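Local coordinates for protein alpha-glucosidase (Bacteroides thetaiotaomicron, PDB 5XFM) that probably hydrolyses beta-L-arabinopyranosides and alpha-galactosides as a bifunctional, calcium-containing glycoside hydrolase of family 97, at residues L55-F64 / F124-K134. The protein carries 1 engineered substitution. Numbering follows the deposited sequence.
Sequences LGMNTNIGDF and FRYTLPHQGGK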
# COMPACT_ATOMS: atom_id res chain seq x y z
N LEU A 55 11.85 -11.48 20.32
CA LEU A 55 11.52 -12.50 19.33
C LEU A 55 10.66 -13.56 19.99
O LEU A 55 10.60 -13.64 21.21
CB LEU A 55 12.78 -13.13 18.73
CG LEU A 55 13.67 -12.31 17.80
CD1 LEU A 55 14.99 -13.03 17.59
CD2 LEU A 55 12.96 -12.10 16.48
N GLY A 56 10.00 -14.39 19.19
CA GLY A 56 9.38 -15.57 19.76
C GLY A 56 7.88 -15.60 19.61
O GLY A 56 7.29 -14.76 18.92
N MET A 57 7.27 -16.61 20.21
CA MET A 57 5.83 -16.78 20.10
C MET A 57 5.30 -17.74 21.15
O MET A 57 6.05 -18.50 21.75
CB MET A 57 5.45 -17.27 18.70
CG MET A 57 6.00 -18.64 18.35
SD MET A 57 5.32 -19.21 16.79
CE MET A 57 5.91 -17.92 15.72
N ASN A 58 4.00 -17.67 21.37
CA ASN A 58 3.26 -18.57 22.24
C ASN A 58 2.32 -19.41 21.38
O ASN A 58 1.51 -18.87 20.60
CB ASN A 58 2.51 -17.74 23.28
CG ASN A 58 1.74 -18.58 24.27
OD1 ASN A 58 2.08 -19.73 24.51
ND2 ASN A 58 0.71 -18.00 24.87
N THR A 59 2.42 -20.73 21.55
CA THR A 59 1.84 -21.69 20.63
C THR A 59 1.14 -22.86 21.34
O THR A 59 1.57 -23.29 22.41
CB THR A 59 2.97 -22.19 19.69
OG1 THR A 59 3.17 -21.28 18.61
CG2 THR A 59 2.69 -23.55 19.17
N ASN A 60 0.09 -23.42 20.72
CA ASN A 60 -0.66 -24.52 21.33
C ASN A 60 0.04 -25.88 21.26
O ASN A 60 -0.52 -26.89 21.67
CB ASN A 60 -2.04 -24.64 20.68
CG ASN A 60 -1.99 -25.23 19.27
OD1 ASN A 60 -0.96 -25.22 18.61
ND2 ASN A 60 -3.13 -25.74 18.81
N ILE A 61 1.26 -25.91 20.74
CA ILE A 61 2.09 -27.11 20.86
C ILE A 61 3.33 -26.81 21.70
O ILE A 61 4.14 -27.70 21.94
CB ILE A 61 2.53 -27.67 19.48
CG1 ILE A 61 3.61 -26.79 18.85
CG2 ILE A 61 1.33 -27.87 18.56
CD1 ILE A 61 4.43 -27.49 17.79
N GLY A 62 3.47 -25.56 22.14
CA GLY A 62 4.63 -25.19 22.94
C GLY A 62 4.89 -23.70 23.04
O GLY A 62 4.37 -22.90 22.26
N ASP A 63 5.67 -23.31 24.03
CA ASP A 63 5.98 -21.90 24.17
C ASP A 63 7.43 -21.59 23.80
O ASP A 63 8.36 -22.26 24.24
CB ASP A 63 5.65 -21.41 25.58
CG ASP A 63 4.16 -21.34 25.83
OD1 ASP A 63 3.38 -21.80 24.95
OD2 ASP A 63 3.75 -20.78 26.87
N PHE A 64 7.59 -20.56 22.97
CA PHE A 64 8.87 -20.12 22.46
C PHE A 64 9.03 -18.63 22.80
O PHE A 64 9.34 -17.80 21.94
CB PHE A 64 8.93 -20.36 20.96
CG PHE A 64 8.66 -21.79 20.58
CD1 PHE A 64 9.63 -22.76 20.73
CD2 PHE A 64 7.42 -22.15 20.08
CE1 PHE A 64 9.36 -24.07 20.39
CE2 PHE A 64 7.15 -23.46 19.73
CZ PHE A 64 8.11 -24.42 19.89
N PHE A 124 12.24 -11.10 8.21
CA PHE A 124 12.46 -12.30 9.00
C PHE A 124 11.18 -13.02 9.35
O PHE A 124 10.12 -12.41 9.44
CB PHE A 124 13.26 -11.98 10.28
CG PHE A 124 12.48 -11.26 11.35
CD1 PHE A 124 12.42 -9.88 11.37
CD2 PHE A 124 11.86 -11.97 12.37
CE1 PHE A 124 11.72 -9.23 12.36
CE2 PHE A 124 11.15 -11.32 13.36
CZ PHE A 124 11.09 -9.94 13.35
N ARG A 125 11.27 -14.34 9.49
CA ARG A 125 10.08 -15.11 9.80
C ARG A 125 10.42 -16.32 10.66
O ARG A 125 11.59 -16.69 10.80
CB ARG A 125 9.37 -15.56 8.53
CG ARG A 125 10.12 -16.60 7.71
CD ARG A 125 9.19 -17.28 6.71
NE ARG A 125 9.95 -18.13 5.79
CZ ARG A 125 9.45 -18.68 4.69
NH1 ARG A 125 8.19 -18.46 4.33
NH2 ARG A 125 10.23 -19.44 3.93
N TYR A 126 9.39 -16.91 11.26
CA TYR A 126 9.57 -18.12 12.04
C TYR A 126 9.17 -19.35 11.22
O TYR A 126 8.27 -19.27 10.38
CB TYR A 126 8.73 -18.07 13.31
CG TYR A 126 8.93 -16.84 14.16
CD1 TYR A 126 8.10 -15.74 14.01
CD2 TYR A 126 9.94 -16.78 15.11
CE1 TYR A 126 8.26 -14.61 14.79
CE2 TYR A 126 10.12 -15.65 15.89
CZ TYR A 126 9.27 -14.57 15.72
OH TYR A 126 9.42 -13.44 16.49
N THR A 127 9.83 -20.47 11.47
CA THR A 127 9.39 -21.75 10.91
C THR A 127 9.09 -22.72 12.05
O THR A 127 9.72 -22.67 13.11
CB THR A 127 10.43 -22.36 9.95
OG1 THR A 127 11.69 -22.51 10.61
CG2 THR A 127 10.61 -21.48 8.72
N LEU A 128 8.09 -23.57 11.83
CA LEU A 128 7.73 -24.62 12.79
C LEU A 128 7.70 -25.97 12.08
O LEU A 128 6.95 -26.16 11.13
CB LEU A 128 6.37 -24.34 13.43
CG LEU A 128 6.21 -23.15 14.36
CD1 LEU A 128 4.75 -22.77 14.42
CD2 LEU A 128 6.71 -23.51 15.75
N PRO A 129 8.53 -26.91 12.54
CA PRO A 129 8.59 -28.24 11.92
C PRO A 129 7.49 -29.17 12.44
O PRO A 129 6.85 -28.85 13.44
CB PRO A 129 9.97 -28.75 12.34
CG PRO A 129 10.17 -28.14 13.70
CD PRO A 129 9.51 -26.77 13.64
N HIS A 130 7.28 -30.29 11.76
CA HIS A 130 6.45 -31.35 12.32
C HIS A 130 7.15 -31.96 13.53
O HIS A 130 8.28 -32.42 13.42
CB HIS A 130 6.17 -32.44 11.28
CG HIS A 130 5.19 -33.48 11.73
ND1 HIS A 130 5.53 -34.49 12.61
CD2 HIS A 130 3.90 -33.69 11.41
CE1 HIS A 130 4.48 -35.26 12.82
NE2 HIS A 130 3.48 -34.80 12.10
N GLN A 131 6.48 -31.97 14.68
CA GLN A 131 7.09 -32.45 15.92
C GLN A 131 6.05 -32.78 16.98
O GLN A 131 4.94 -32.26 16.95
CB GLN A 131 8.07 -31.41 16.47
CG GLN A 131 7.39 -30.18 17.07
CD GLN A 131 8.39 -29.13 17.52
OE1 GLN A 131 9.35 -29.43 18.23
NE2 GLN A 131 8.17 -27.88 17.11
N GLY A 132 6.42 -33.66 17.90
CA GLY A 132 5.52 -34.08 18.97
C GLY A 132 4.27 -34.80 18.49
O GLY A 132 3.27 -34.85 19.20
N GLY A 133 4.33 -35.35 17.29
CA GLY A 133 3.18 -36.02 16.71
C GLY A 133 2.11 -35.03 16.30
O GLY A 133 0.95 -35.38 16.15
N LYS A 134 2.51 -33.77 16.15
CA LYS A 134 1.59 -32.70 15.79
C LYS A 134 1.70 -32.38 14.30
O LYS A 134 2.80 -32.26 13.78
CB LYS A 134 1.86 -31.45 16.62
CG LYS A 134 2.05 -31.71 18.11
CD LYS A 134 0.87 -32.45 18.74
CE LYS A 134 -0.39 -31.63 18.71
NZ LYS A 134 -1.44 -32.26 19.56
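Between two antiparallel sheets of the N-terminal beta-sandwich, Tyr-126 on strand 121-128 reaches across to the backbone of Gly-56, just before the hairpin pairing of strands 47-59 and 62-64. The case illustrates how a sandwich core can combine apolar filling with a polar link at one hydroxyl. Gly-56 N donates to Tyr-126 OH at 2.9 Å, nearly straight at 162°, and the same hydroxyl is hydrogen-bonded to Thr-144 OG1 on strand 136-147, so two bonds grip a buried oxygen. A chi1 of -53° sets the tyrosine CG beside the backbone N and opposite the carbonyl carbon, and from there the ring carries OH to the Gly-56 amide.

Met-57 runs past it in the opposite direction; its chain bends at chi3 (60°) and lays the CE methyl 3.5 Å from Tyr-126 CD1, while SD, 5.5 Å from the ring centroid, makes an oblique Met-aromatic contact. Cutting Tyr-126 back to an alanine would probably leave Gly-56 N and Thr-144 OG1 without their shared partner and open a gap beside the Met-57 methyl. In this galactose-mutarotase-like domain, apolar pairs continue the interface both ways along the strand: Leu-55 CD2 meets Phe-124 CE2 at 3.7 Å, while Leu-128 CD2 lies 4.0 Å from Phe-64 CE2. Near the hairpin's type I turn, Ile-61 divides its branches, CD1 touching Gln-131 NE2 at 3.8 Å and CG2 packing on the folded Lys-134 chain at CG, 3.9 Å away. Gln-131 OE1 accepts from Lys-110 N.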